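462aa long hypothetical selenium-binding protein (Sulfolobus tokodaii, PDB 2ECE) is of unknown function but folds as a beta propeller of the selenium-binding protein family, whose members are thought to bind selenium. Local coordinates at residues E94-I99 against I110-P115; E181-D186 against K237-H242; D325-L330 against D453-S458; G416-L421 against K433-D438. One frame throughout, in Å; residues are numbered along the deposited sequence.

From the N terminus, contact 1 closes a short loop between the two middle strands of a propeller blade. Contact 2 closes a longer one, tying the loop after strand 176-179 to strand 239-245 in the next blade. These two are in series, about 16 Å apart at their nearest atoms. Contact 3 spans more than 120 residues and brings the C-terminal segment 453-458 to strand 326-328, its centre about 9 Å from the centre of the chain. Contact 4, the hairpin between 416-421 and 433-438, falls wholly within that span. Contacts 1 and 3 touch through a salt bridge, Arg95 NH2 to Asp457 OD2 (2.7 Å), whereas contacts 2 and 4 lie on opposite sides of the chain's centre.

Contact 1: E94-I99 against I110-P115; sequences ERRFLI and IIDTKP
The Arg96 guanidinium takes Asp112 at its edge, side-on, with NE 2.8 Å from OD1 and NH2 2.9 Å from OD2. Asp112 OD1 lies in the guanidinium plane, straight ahead of NE (N-H...O 168°), though the flat groups are turned 46° apart. The Phe97 ring has Arg96 CG over the centre of one face, while its CE2 comes obliquely to within 3.5 Å of Asp112 CG. Arg96 CG stands anti to the backbone N (chi1 174°), and the extended chain runs out past the ring to the carboxylate. Asp112 OD1 is gripped twice, from opposite faces of its plane: by Arg96 NE and, in an Asx turn, by Lys114 N. An alanine at Arg96 would take away both arms of the salt bridge and CG from over the Phe97 ring, and is likely to leave the Asp112 carboxylate without its countercharge. Arg96 O accepts from Thr113 N (3.0 Å) and Thr113 OG1 (2.6 Å). Leu98 and Ile111 form an antiparallel hydrogen-bonded pair, and Ile99 CD1 lies 3.7 Å from Ile110 CD1. Both strands are central in their blade, between strands 77-78 and 121-126; Leu98 and Thr113 pack on Trp78 and on Tyr29 of strand 27-33, Phe97 on Phe174.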
loop_
_atom_site.group_PDB
_atom_site.type_symbol
_atom_site.label_atom_id
_atom_site.label_comp_id
_atom_site.label_asym_id
_atom_site.label_seq_id
_atom_site.Cartn_x
_atom_site.Cartn_y
_atom_site.Cartn_z
ATOM N N GLU A 94 10.835 2.953 -19.692
ATOM C CA GLU A 94 9.559 3.644 -19.805
ATOM C C GLU A 94 8.545 3.014 -18.859
ATOM O O GLU A 94 8.695 1.855 -18.479
ATOM C CB GLU A 94 9.056 3.564 -21.256
ATOM C CG GLU A 94 8.865 2.143 -21.782
ATOM C CD GLU A 94 8.483 2.095 -23.260
ATOM O OE1 GLU A 94 7.942 3.098 -23.775
ATOM O OE2 GLU A 94 8.708 1.048 -23.902
ATOM N N ARG A 95 7.531 3.780 -18.459
ATOM C CA ARG A 95 6.495 3.247 -17.576
ATOM C C ARG A 95 5.687 2.322 -18.471
ATOM O O ARG A 95 4.745 2.753 -19.143
ATOM C CB ARG A 95 5.594 4.365 -17.049
ATOM C CG ARG A 95 4.629 3.917 -15.966
ATOM C CD ARG A 95 3.516 4.931 -15.772
ATOM N NE ARG A 95 3.987 6.251 -15.354
ATOM C CZ ARG A 95 4.281 6.593 -14.103
ATOM N NH1 ARG A 95 4.162 5.710 -13.116
ATOM N NH2 ARG A 95 4.675 7.831 -13.834
ATOM N N ARG A 96 6.050 1.046 -18.470
ATOM C CA ARG A 96 5.392 0.095 -19.346
ATOM C C ARG A 96 4.880 -1.182 -18.698
ATOM O O ARG A 96 3.805 -1.671 -19.047
ATOM C CB ARG A 96 6.358 -0.264 -20.478
ATOM C CG ARG A 96 5.869 -1.351 -21.389
ATOM C CD ARG A 96 6.749 -1.472 -22.609
ATOM N NE ARG A 96 6.191 -2.454 -23.529
ATOM C CZ ARG A 96 6.673 -2.710 -24.738
ATOM N NH1 ARG A 96 7.737 -2.054 -25.187
ATOM N NH2 ARG A 96 6.079 -3.616 -25.504
ATOM N N PHE A 97 5.638 -1.717 -17.750
ATOM C CA PHE A 97 5.247 -2.968 -17.120
ATOM C C PHE A 97 4.787 -2.895 -15.680
ATOM O O PHE A 97 5.356 -2.164 -14.867
ATOM C CB PHE A 97 6.408 -3.960 -17.185
ATOM C CG PHE A 97 7.024 -4.086 -18.546
ATOM C CD1 PHE A 97 8.062 -3.250 -18.935
ATOM C CD2 PHE A 97 6.569 -5.054 -19.437
ATOM C CE1 PHE A 97 8.642 -3.374 -20.196
ATOM C CE2 PHE A 97 7.139 -5.187 -20.700
ATOM C CZ PHE A 97 8.180 -4.345 -21.079
ATOM N N LEU A 98 3.752 -3.665 -15.369
ATOM C CA LEU A 98 3.278 -3.755 -13.999
ATOM C C LEU A 98 4.103 -4.909 -13.437
ATOM O O LEU A 98 4.207 -5.968 -14.067
ATOM C CB LEU A 98 1.786 -4.109 -13.939
ATOM C CG LEU A 98 0.784 -3.062 -14.441
ATOM C CD1 LEU A 98 -0.637 -3.626 -14.323
ATOM C CD2 LEU A 98 0.918 -1.781 -13.620
ATOM N N ILE A 99 4.708 -4.686 -12.274
ATOM C CA ILE A 99 5.523 -5.684 -11.584
ATOM C C ILE A 99 4.591 -6.176 -10.476
ATOM O O ILE A 99 4.350 -5.460 -9.500
ATOM C CB ILE A 99 6.780 -5.019 -10.972
ATOM C CG1 ILE A 99 7.513 -4.213 -12.047
ATOM C CG2 ILE A 99 7.715 -6.068 -10.396
ATOM C CD1 ILE A 99 8.002 -5.048 -13.211
ATOM N N ILE A 110 5.517 -10.064 -14.772
ATOM C CA ILE A 110 5.892 -8.840 -15.468
ATOM C C ILE A 110 4.774 -8.713 -16.496
ATOM O O ILE A 110 4.682 -9.524 -17.425
ATOM C CB ILE A 110 7.245 -8.982 -16.197
ATOM C CG1 ILE A 110 8.317 -9.503 -15.231
ATOM C CG2 ILE A 110 7.667 -7.632 -16.764
ATOM C CD1 ILE A 110 8.559 -8.612 -14.025
ATOM N N ILE A 111 3.918 -7.710 -16.317
ATOM C CA ILE A 111 2.772 -7.511 -17.195
ATOM C C ILE A 111 2.893 -6.252 -18.053
ATOM O O ILE A 111 2.927 -5.132 -17.544
ATOM C CB ILE A 111 1.472 -7.482 -16.353
ATOM C CG1 ILE A 111 1.376 -8.778 -15.543
ATOM C CG2 ILE A 111 0.247 -7.335 -17.254
ATOM C CD1 ILE A 111 0.231 -8.823 -14.556
ATOM N N ASP A 112 2.953 -6.461 -19.366
ATOM C CA ASP A 112 3.102 -5.390 -20.348
ATOM C C ASP A 112 1.779 -4.665 -20.610
ATOM O O ASP A 112 0.775 -5.296 -20.930
ATOM C CB ASP A 112 3.626 -5.993 -21.657
ATOM C CG ASP A 112 4.192 -4.951 -22.608
ATOM O OD1 ASP A 112 4.015 -3.739 -22.359
ATOM O OD2 ASP A 112 4.815 -5.350 -23.615
ATOM N N THR A 113 1.781 -3.343 -20.479
ATOM C CA THR A 113 0.572 -2.559 -20.719
ATOM C C THR A 113 0.544 -1.932 -22.117
ATOM O O THR A 113 -0.361 -1.153 -22.439
ATOM C CB THR A 113 0.416 -1.431 -19.686
ATOM O OG1 THR A 113 1.545 -0.551 -19.757
ATOM C CG2 THR A 113 0.297 -2.010 -18.284
ATOM N N LYS A 114 1.536 -2.264 -22.943
ATOM C CA LYS A 114 1.599 -1.740 -24.303
ATOM C C LYS A 114 1.508 -2.891 -25.308
ATOM O O LYS A 114 1.934 -4.010 -25.018
ATOM C CB LYS A 114 2.903 -0.953 -24.520
ATOM C CG LYS A 114 2.996 0.322 -23.680
ATOM C CD LYS A 114 4.243 1.134 -24.002
ATOM C CE LYS A 114 4.406 2.318 -23.041
ATOM N NZ LYS A 114 3.251 3.262 -23.084
ATOM N N PRO A 115 0.975 -2.621 -26.513
ATOM C CA PRO A 115 0.479 -1.328 -26.989
ATOM C C PRO A 115 -0.955 -0.972 -26.581
ATOM O O PRO A 115 -1.407 0.144 -26.844
ATOM C CB PRO A 115 0.619 -1.458 -28.497
ATOM C CG PRO A 115 0.208 -2.874 -28.712
ATOM C CD PRO A 115 0.968 -3.605 -27.613
#

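Contact 2: E181-D186 against K237-H242; sequences EIDRGD and KRKRIH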
loop_
_atom_site.group_PDB
_atom_site.type_symbol
_atom_site.label_atom_id
_atom_site.label_comp_id
_atom_site.label_asym_id
_atom_site.label_seq_id
_atom_site.Cartn_x
_atom_site.Cartn_y
_atom_site.Cartn_z
ATOM N N GLU A 181 20.284 -5.011 1.039
ATOM C CA GLU A 181 21.049 -4.738 2.254
ATOM C C GLU A 181 22.494 -5.213 2.243
ATOM O O GLU A 181 22.781 -6.360 1.898
ATOM C CB GLU A 181 20.367 -5.362 3.480
ATOM C CG GLU A 181 18.923 -4.941 3.736
ATOM C CD GLU A 181 17.937 -5.695 2.864
ATOM O OE1 GLU A 181 18.363 -6.641 2.163
ATOM O OE2 GLU A 181 16.738 -5.350 2.884
ATOM N N ILE A 182 23.396 -4.319 2.639
ATOM C CA ILE A 182 24.812 -4.649 2.745
ATOM C C ILE A 182 25.106 -4.766 4.246
ATOM O O ILE A 182 25.831 -5.660 4.680
ATOM C CB ILE A 182 25.708 -3.552 2.106
ATOM C CG1 ILE A 182 25.667 -3.670 0.577
ATOM C CG2 ILE A 182 27.157 -3.705 2.579
ATOM C CD1 ILE A 182 26.242 -4.985 0.055
ATOM N N ASP A 183 24.506 -3.869 5.029
ATOM C CA ASP A 183 24.674 -3.851 6.485
ATOM C C ASP A 183 23.330 -3.484 7.111
ATOM O O ASP A 183 22.987 -2.307 7.196
ATOM C CB ASP A 183 25.726 -2.811 6.889
ATOM C CG ASP A 183 25.954 -2.763 8.393
ATOM O OD1 ASP A 183 25.142 -3.339 9.149
ATOM O OD2 ASP A 183 26.946 -2.138 8.824
ATOM N N ARG A 184 22.588 -4.488 7.572
ATOM C CA ARG A 184 21.257 -4.262 8.141
ATOM C C ARG A 184 21.204 -3.961 9.635
ATOM O O ARG A 184 20.118 -3.796 10.185
ATOM C CB ARG A 184 20.359 -5.471 7.860
ATOM C CG ARG A 184 20.701 -6.731 8.658
ATOM C CD ARG A 184 20.215 -7.967 7.913
ATOM N NE ARG A 184 18.903 -7.719 7.347
ATOM C CZ ARG A 184 18.448 -8.243 6.216
ATOM N NH1 ARG A 184 19.195 -9.074 5.495
ATOM N NH2 ARG A 184 17.243 -7.901 5.793
ATOM N N GLY A 185 22.357 -3.894 10.292
ATOM C CA GLY A 185 22.344 -3.630 11.720
ATOM C C GLY A 185 21.452 -4.665 12.384
ATOM O O GLY A 185 21.565 -5.851 12.082
ATOM N N ASP A 186 20.555 -4.239 13.269
ATOM C CA ASP A 186 19.681 -5.202 13.917
ATOM C C ASP A 186 18.272 -5.247 13.335
ATOM O O ASP A 186 17.336 -5.719 13.978
ATOM C CB ASP A 186 19.632 -4.965 15.434
ATOM C CG ASP A 186 18.905 -3.692 15.824
ATOM O OD1 ASP A 186 18.708 -3.500 17.044
ATOM O OD2 ASP A 186 18.534 -2.889 14.939
ATOM N N LYS A 237 24.943 3.618 0.394
ATOM C CA LYS A 237 25.800 2.616 1.008
ATOM C C LYS A 237 25.033 1.360 1.410
ATOM O O LYS A 237 25.637 0.384 1.856
ATOM C CB LYS A 237 26.519 3.198 2.228
ATOM C CG LYS A 237 27.569 4.270 1.908
ATOM C CD LYS A 237 28.714 3.720 1.063
ATOM C CE LYS A 237 29.969 4.583 1.178
ATOM N NZ LYS A 237 30.692 4.355 2.466
ATOM N N ARG A 238 23.708 1.390 1.261
ATOM C CA ARG A 238 22.870 0.233 1.577
ATOM C C ARG A 238 23.114 -0.232 3.010
ATOM O O ARG A 238 23.223 -1.427 3.285
ATOM C CB ARG A 238 23.178 -0.885 0.572
ATOM C CG ARG A 238 22.948 -0.426 -0.878
ATOM C CD ARG A 238 23.722 -1.246 -1.896
ATOM N NE ARG A 238 23.293 -2.640 -1.978
ATOM C CZ ARG A 238 23.907 -3.553 -2.726
ATOM N NH1 ARG A 238 24.967 -3.209 -3.448
ATOM N NH2 ARG A 238 23.471 -4.808 -2.753
ATOM N N LYS A 239 23.151 0.736 3.921
ATOM C CA LYS A 239 23.426 0.482 5.326
ATOM C C LYS A 239 22.372 1.113 6.247
ATOM O O LYS A 239 21.934 2.240 6.026
ATOM C CB LYS A 239 24.834 1.021 5.627
ATOM C CG LYS A 239 25.257 1.090 7.082
ATOM C CD LYS A 239 26.782 1.239 7.193
ATOM C CE LYS A 239 27.332 2.428 6.391
ATOM N NZ LYS A 239 28.043 2.036 5.127
ATOM N N ARG A 240 21.955 0.369 7.266
ATOM C CA ARG A 240 20.964 0.859 8.220
ATOM C C ARG A 240 21.700 1.815 9.164
ATOM O O ARG A 240 22.638 1.412 9.848
ATOM C CB ARG A 240 20.371 -0.324 8.998
ATOM C CG ARG A 240 18.937 -0.116 9.525
ATOM C CD ARG A 240 18.897 0.856 10.693
ATOM N NE ARG A 240 19.743 0.391 11.791
ATOM C CZ ARG A 240 19.373 -0.497 12.712
ATOM N NH1 ARG A 240 18.160 -1.028 12.684
ATOM N NH2 ARG A 240 20.230 -0.863 13.663
ATOM N N ILE A 241 21.291 3.078 9.206
ATOM C CA ILE A 241 21.988 4.036 10.060
ATOM C C ILE A 241 21.313 4.366 11.385
ATOM O O ILE A 241 21.986 4.755 12.338
ATOM C CB ILE A 241 22.253 5.362 9.322
ATOM C CG1 ILE A 241 20.935 5.940 8.808
ATOM C CG2 ILE A 241 23.236 5.134 8.175
ATOM C CD1 ILE A 241 20.986 7.436 8.542
ATOM N N HIS A 242 19.997 4.215 11.457
ATOM C CA HIS A 242 19.279 4.517 12.690
ATOM C C HIS A 242 17.887 3.898 12.653
ATOM O O HIS A 242 17.408 3.491 11.596
ATOM C CB HIS A 242 19.185 6.044 12.870
ATOM C CG HIS A 242 18.637 6.476 14.196
ATOM N ND1 HIS A 242 19.165 6.052 15.397
ATOM C CD2 HIS A 242 17.625 7.321 14.508
ATOM C CE1 HIS A 242 18.502 6.617 16.392
ATOM N NE2 HIS A 242 17.562 7.390 15.880
HETATM O O HOH W 1 24.144 -0.816 10.369
#
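Asp186 OD2 is held end-on by Arg240, whose NH1 and NH2 both lie 2.9 Å from it, and Arg229 bonds the same oxygen. The oxygen sits in the guanidinium plane, yet the carboxylate is turned 84° to it: NH1 arrives nearly along the C-O axis, NH2 from above the carboxylate. Bends at chi2 (-72°) and chi3 bring the Arg240 chain round to this position, its guanidinium face under Arg184 O. A leucine in place of Arg240 would probably cost Asp186 OD2 two N-H donors, with Arg229 remaining, and leave His231 ND1 without the NH1 bond. Backbone bonds carry the rest: Arg238 O accepts from Ile182 N (3.0 Å) and Asp183 N (3.3 Å), and Arg240 N reaches Asp183 O at 2.9 Å. Ile182 CG1 covers one face of the Arg238 guanidinium, 3.6 Å from NE, while NE and NH2 bond Trp180 O and Lys179 O. At this surface seam between neighbouring blades, three N-H groups from two arginines converging on one oxygen would be expected to keep Asp186 ionised.

Contact 3: D325-L330 against D453-S458; sequences DIDISL and DASSDS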
loop_
_atom_site.group_PDB
_atom_site.type_symbol
_atom_site.label_atom_id
_atom_site.label_comp_id
_atom_site.label_asym_id
_atom_site.label_seq_id
_atom_site.Cartn_x
_atom_site.Cartn_y
_atom_site.Cartn_z
ATOM N N ASP A 325 -3.963 1.604 6.086
ATOM C CA ASP A 325 -3.325 2.287 4.967
ATOM C C ASP A 325 -3.414 3.809 5.082
ATOM O O ASP A 325 -4.338 4.347 5.702
ATOM C CB ASP A 325 -3.944 1.845 3.630
ATOM C CG ASP A 325 -3.133 2.322 2.425
ATOM O OD1 ASP A 325 -1.900 2.172 2.459
ATOM O OD2 ASP A 325 -3.717 2.830 1.442
ATOM N N ILE A 326 -2.432 4.489 4.494
ATOM C CA ILE A 326 -2.389 5.949 4.469
ATOM C C ILE A 326 -1.859 6.362 3.100
ATOM O O ILE A 326 -1.145 5.593 2.443
ATOM C CB ILE A 326 -1.454 6.548 5.557
ATOM C CG1 ILE A 326 -0.058 5.927 5.458
ATOM C CG2 ILE A 326 -2.058 6.346 6.931
ATOM C CD1 ILE A 326 1.011 6.681 6.238
ATOM N N ASP A 327 -2.208 7.569 2.673
ATOM C CA ASP A 327 -1.756 8.063 1.382
ATOM C C ASP A 327 -1.838 9.588 1.415
ATOM O O ASP A 327 -2.772 10.146 1.978
ATOM C CB ASP A 327 -2.643 7.488 0.277
ATOM C CG ASP A 327 -1.910 7.330 -1.041
ATOM O OD1 ASP A 327 -0.661 7.346 -1.041
ATOM O OD2 ASP A 327 -2.583 7.169 -2.080
ATOM N N ILE A 328 -0.853 10.248 0.814
ATOM C CA ILE A 328 -0.791 11.708 0.801
ATOM C C ILE A 328 -1.021 12.276 -0.596
ATOM O O ILE A 328 -0.485 11.758 -1.582
ATOM C CB ILE A 328 0.594 12.192 1.290
ATOM C CG1 ILE A 328 0.905 11.589 2.662
ATOM C CG2 ILE A 328 0.633 13.713 1.340
ATOM C CD1 ILE A 328 2.332 11.825 3.112
ATOM N N SER A 329 -1.811 13.343 -0.694
ATOM C CA SER A 329 -2.053 13.957 -2.002
ATOM C C SER A 329 -0.741 14.569 -2.497
ATOM O O SER A 329 0.117 14.922 -1.693
ATOM C CB SER A 329 -3.141 15.035 -1.905
ATOM O OG SER A 329 -2.844 15.983 -0.897
ATOM N N LEU A 330 -0.584 14.690 -3.815
ATOM C CA LEU A 330 0.647 15.232 -4.396
ATOM C C LEU A 330 1.102 16.607 -3.897
ATOM O O LEU A 330 2.296 16.884 -3.868
ATOM C CB LEU A 330 0.538 15.270 -5.923
ATOM C CG LEU A 330 0.953 14.014 -6.694
ATOM C CD1 LEU A 330 2.438 13.773 -6.504
ATOM C CD2 LEU A 330 0.155 12.813 -6.204
ATOM N N ASP A 453 0.104 7.657 -9.836
ATOM C CA ASP A 453 -0.777 8.143 -8.787
ATOM C C ASP A 453 0.033 8.658 -7.605
ATOM O O ASP A 453 1.243 8.860 -7.711
ATOM C CB ASP A 453 -1.740 7.034 -8.342
ATOM C CG ASP A 453 -1.030 5.724 -8.068
ATOM O OD1 ASP A 453 -0.140 5.714 -7.200
ATOM O OD2 ASP A 453 -1.357 4.707 -8.725
ATOM N N ALA A 454 -0.635 8.859 -6.475
ATOM C CA ALA A 454 0.011 9.391 -5.284
ATOM C C ALA A 454 0.953 8.463 -4.507
ATOM O O ALA A 454 1.632 8.922 -3.584
ATOM C CB ALA A 454 -1.052 9.942 -4.340
ATOM N N SER A 455 1.004 7.177 -4.849
ATOM C CA SER A 455 1.891 6.267 -4.122
ATOM C C SER A 455 2.762 5.429 -5.048
ATOM O O SER A 455 3.493 4.548 -4.598
ATOM C CB SER A 455 1.082 5.330 -3.215
ATOM O OG SER A 455 0.475 4.282 -3.955
ATOM N N SER A 456 2.699 5.725 -6.338
ATOM C CA SER A 456 3.462 4.975 -7.326
ATOM C C SER A 456 4.781 5.620 -7.735
ATOM O O SER A 456 5.700 4.919 -8.158
ATOM C CB SER A 456 2.620 4.780 -8.584
ATOM O OG SER A 456 2.423 6.023 -9.239
ATOM N N ASP A 457 4.864 6.947 -7.612
ATOM C CA ASP A 457 6.047 7.703 -8.024
ATOM C C ASP A 457 6.702 8.550 -6.941
ATOM O O ASP A 457 6.040 9.045 -6.035
ATOM C CB ASP A 457 5.687 8.665 -9.164
ATOM C CG ASP A 457 5.331 7.962 -10.449
ATOM O OD1 ASP A 457 4.523 7.011 -10.405
ATOM O OD2 ASP A 457 5.851 8.377 -11.504
ATOM N N SER A 458 8.015 8.714 -7.055
ATOM C CA SER A 458 8.762 9.579 -6.147
ATOM C C SER A 458 9.453 10.542 -7.113
ATOM O O SER A 458 9.696 10.196 -8.267
ATOM C CB SER A 458 9.775 8.795 -5.300
ATOM O OG SER A 458 10.661 8.044 -6.103
HETATM O O HOH W 2 1.639 9.293 -0.550
#
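Van der Waals packing joins the two segments directly, and it centres on Ala454. Its CB comes 3.4 Å from Ile328 O and 3.6 Å from Leu330 CD2, the leucine methyl also lying 3.5 Å from Ala454 CA. Only that one branch of Leu330 does the touching. On the other side of the alanine, Asp327 OD1 approaches Ser455 CB at 3.4 Å, its carboxylate carried across by a CG set anti to the backbone N (chi1 -151°). No direct hydrogen bond crosses; a water does the bridging. It accepts from Ile328 N (3.0 Å) and has both Asp327 OD1 and Ala454 O within donating distance, though it has fewer protons than acceptors around it. Ile328 O is bonded by His260. In the fold, strand 326-328 is the first, innermost strand of its blade, beside the propeller axis, and 453-458 follows strand 443-449, which pairs with strand 27-33 near the N terminus and so closes the propeller ring; Ala454 also bonds Ile388 of a third blade through its backbone. Polar bonds inside 453-458 shape the turn. Asp453 OD1 takes Ser455 N with its anti lone pair in an Asx turn, and Ser456 OG accepts from Asp453 N at 2.9 Å while donating to Asp457 OD1. Ser455 OG bonds Glu387 and Arg448, the latter also paired in a salt bridge with Asp453.

Contact 4: G416-L421 against K433-D438; sequences GWMVKL and KEFFVD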
loop_
_atom_site.group_PDB
_atom_site.type_symbol
_atom_site.label_atom_id
_atom_site.label_comp_id
_atom_site.label_asym_id
_atom_site.label_seq_id
_atom_site.Cartn_x
_atom_site.Cartn_y
_atom_site.Cartn_z
ATOM N N GLY A 416 -14.875 -8.368 -2.589
ATOM C CA GLY A 416 -14.288 -7.131 -3.065
ATOM C C GLY A 416 -15.136 -6.113 -3.798
ATOM O O GLY A 416 -16.056 -6.446 -4.555
ATOM N N TRP A 417 -14.810 -4.851 -3.545
ATOM C CA TRP A 417 -15.450 -3.725 -4.202
ATOM C C TRP A 417 -14.433 -2.610 -4.350
ATOM O O TRP A 417 -13.333 -2.669 -3.785
ATOM C CB TRP A 417 -16.686 -3.198 -3.427
ATOM C CG TRP A 417 -16.584 -3.026 -1.911
ATOM C CD1 TRP A 417 -17.192 -3.809 -0.966
ATOM C CD2 TRP A 417 -15.917 -1.975 -1.181
ATOM N NE1 TRP A 417 -16.957 -3.313 0.291
ATOM C CE2 TRP A 417 -16.179 -2.190 0.192
ATOM C CE3 TRP A 417 -15.130 -0.874 -1.555
ATOM C CZ2 TRP A 417 -15.683 -1.346 1.195
ATOM C CZ3 TRP A 417 -14.634 -0.031 -0.553
ATOM C CH2 TRP A 417 -14.916 -0.275 0.805
ATOM N N MET A 418 -14.785 -1.614 -5.151
ATOM C CA MET A 418 -13.937 -0.451 -5.318
ATOM C C MET A 418 -14.868 0.738 -5.325
ATOM O O MET A 418 -15.806 0.814 -6.121
ATOM C CB MET A 418 -13.134 -0.479 -6.613
ATOM C CG MET A 418 -12.341 0.814 -6.783
ATOM S SD MET A 418 -10.906 0.733 -7.844
ATOM C CE MET A 418 -11.683 0.383 -9.373
ATOM N N VAL A 419 -14.611 1.648 -4.402
ATOM C CA VAL A 419 -15.419 2.836 -4.251
ATOM C C VAL A 419 -14.617 4.067 -4.632
ATOM O O VAL A 419 -13.390 4.095 -4.467
ATOM C CB VAL A 419 -15.893 2.953 -2.787
ATOM C CG1 VAL A 419 -16.243 4.390 -2.447
ATOM C CG2 VAL A 419 -17.096 2.042 -2.567
ATOM N N LYS A 420 -15.307 5.074 -5.161
ATOM C CA LYS A 420 -14.650 6.316 -5.522
ATOM C C LYS A 420 -15.162 7.426 -4.619
ATOM O O LYS A 420 -16.364 7.533 -4.363
ATOM C CB LYS A 420 -14.899 6.695 -6.984
ATOM C CG LYS A 420 -14.240 8.027 -7.337
ATOM C CD LYS A 420 -14.131 8.294 -8.836
ATOM C CE LYS A 420 -15.402 8.878 -9.434
ATOM N NZ LYS A 420 -15.159 9.404 -10.817
ATOM N N LEU A 421 -14.234 8.233 -4.126
ATOM C CA LEU A 421 -14.562 9.352 -3.261
ATOM C C LEU A 421 -14.157 10.615 -4.004
ATOM O O LEU A 421 -13.190 10.611 -4.762
ATOM C CB LEU A 421 -13.775 9.268 -1.952
ATOM C CG LEU A 421 -13.882 7.990 -1.118
ATOM C CD1 LEU A 421 -13.042 8.140 0.143
ATOM C CD2 LEU A 421 -15.340 7.733 -0.758
ATOM N N LYS A 433 -21.612 8.656 -5.734
ATOM C CA LYS A 433 -22.766 7.766 -5.791
ATOM C C LYS A 433 -22.790 6.884 -7.038
ATOM O O LYS A 433 -23.104 5.697 -6.960
ATOM C CB LYS A 433 -24.059 8.592 -5.729
ATOM C CG LYS A 433 -25.336 7.762 -5.749
ATOM C CD LYS A 433 -26.532 8.612 -6.165
ATOM C CE LYS A 433 -27.813 7.789 -6.228
ATOM N NZ LYS A 433 -27.703 6.634 -7.172
ATOM N N GLU A 434 -22.441 7.464 -8.181
ATOM C CA GLU A 434 -22.464 6.752 -9.454
ATOM C C GLU A 434 -21.423 5.648 -9.653
ATOM O O GLU A 434 -21.745 4.578 -10.176
ATOM C CB GLU A 434 -22.352 7.755 -10.605
ATOM C CG GLU A 434 -23.153 9.037 -10.389
ATOM C CD GLU A 434 -22.395 10.069 -9.566
ATOM O OE1 GLU A 434 -21.424 10.662 -10.094
ATOM O OE2 GLU A 434 -22.763 10.288 -8.390
ATOM N N PHE A 435 -20.182 5.900 -9.242
ATOM C CA PHE A 435 -19.108 4.922 -9.422
ATOM C C PHE A 435 -19.116 3.748 -8.443
ATOM O O PHE A 435 -19.277 3.931 -7.237
ATOM C CB PHE A 435 -17.743 5.628 -9.352
ATOM C CG PHE A 435 -16.583 4.738 -9.695
ATOM C CD1 PHE A 435 -16.010 3.908 -8.732
ATOM C CD2 PHE A 435 -16.085 4.701 -10.994
ATOM C CE1 PHE A 435 -14.951 3.048 -9.064
ATOM C CE2 PHE A 435 -15.033 3.846 -11.338
ATOM C CZ PHE A 435 -14.465 3.019 -10.372
ATOM N N PHE A 436 -18.936 2.543 -8.976
ATOM C CA PHE A 436 -18.884 1.346 -8.143
ATOM C C PHE A 436 -18.491 0.108 -8.923
ATOM O O PHE A 436 -19.000 -0.145 -10.013
ATOM C CB PHE A 436 -20.229 1.080 -7.456
ATOM C CG PHE A 436 -20.147 0.055 -6.351
ATOM C CD1 PHE A 436 -20.568 -1.259 -6.550
ATOM C CD2 PHE A 436 -19.617 0.403 -5.121
ATOM C CE1 PHE A 436 -20.455 -2.205 -5.532
ATOM C CE2 PHE A 436 -19.497 -0.530 -4.096
ATOM C CZ PHE A 436 -19.917 -1.836 -4.300
ATOM N N VAL A 437 -17.564 -0.653 -8.355
ATOM C CA VAL A 437 -17.135 -1.895 -8.957
ATOM C C VAL A 437 -17.320 -2.959 -7.889
ATOM O O VAL A 437 -16.859 -2.807 -6.751
ATOM C CB VAL A 437 -15.649 -1.866 -9.372
ATOM C CG1 VAL A 437 -15.282 -3.171 -10.063
ATOM C CG2 VAL A 437 -15.390 -0.684 -10.290
ATOM N N ASP A 438 -18.037 -4.009 -8.256
ATOM C CA ASP A 438 -18.283 -5.137 -7.379
ATOM C C ASP A 438 -17.494 -6.271 -8.030
ATOM O O ASP A 438 -17.755 -6.642 -9.172
ATOM C CB ASP A 438 -19.788 -5.430 -7.335
ATOM C CG ASP A 438 -20.097 -6.888 -7.079
ATOM O OD1 ASP A 438 -19.355 -7.544 -6.315
ATOM O OD2 ASP A 438 -21.104 -7.374 -7.639
HETATM O O HOH W 3 -18.643 -6.518 -3.157
HETATM O O HOH W 4 -18.284 4.923 -5.256
#
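Strands 417-423 and 429-438 form a beta hairpin, the outer pair of a four-stranded propeller blade, and the contact covers its open end. Met418 and Val437 make an antiparallel hydrogen-bonded pair, with Met418 N 2.9 Å from Val437 O and Val437 N 3.2 Å from Met418 O. The strands spread along the hairpin: CA atoms are 4.5 Å apart at Trp417 and Asp438 but 6.1 Å at Lys420 and Phe435. On one face Met418 lies alongside Val437, and its bend at chi3 (65°) brings CE to 4.0 Å from Val437 CG2 and into the plane of the Phe435 ring at its edge, by CZ. The Lys420 and Phe435 side chains cross at about a right angle, Lys420 CB 3.5 Å from Phe435 CD1, while NZ goes on to Tyr57. Val48 of strand 44-49, in the adjoining blade, covers Met418, Phe435 and Val437. On the other face the Phe436 ring leans over the first strand, CZ 3.6 Å from Trp417 CB and its edge toward Val419 CG2. His377 stacks on Phe436, His373 meets it edge-to-face, and Trp417 NE1 bonds Thr380 O. A four-stranded antiparallel blade packing an apolar face on the next is the repeating unit of a beta propeller.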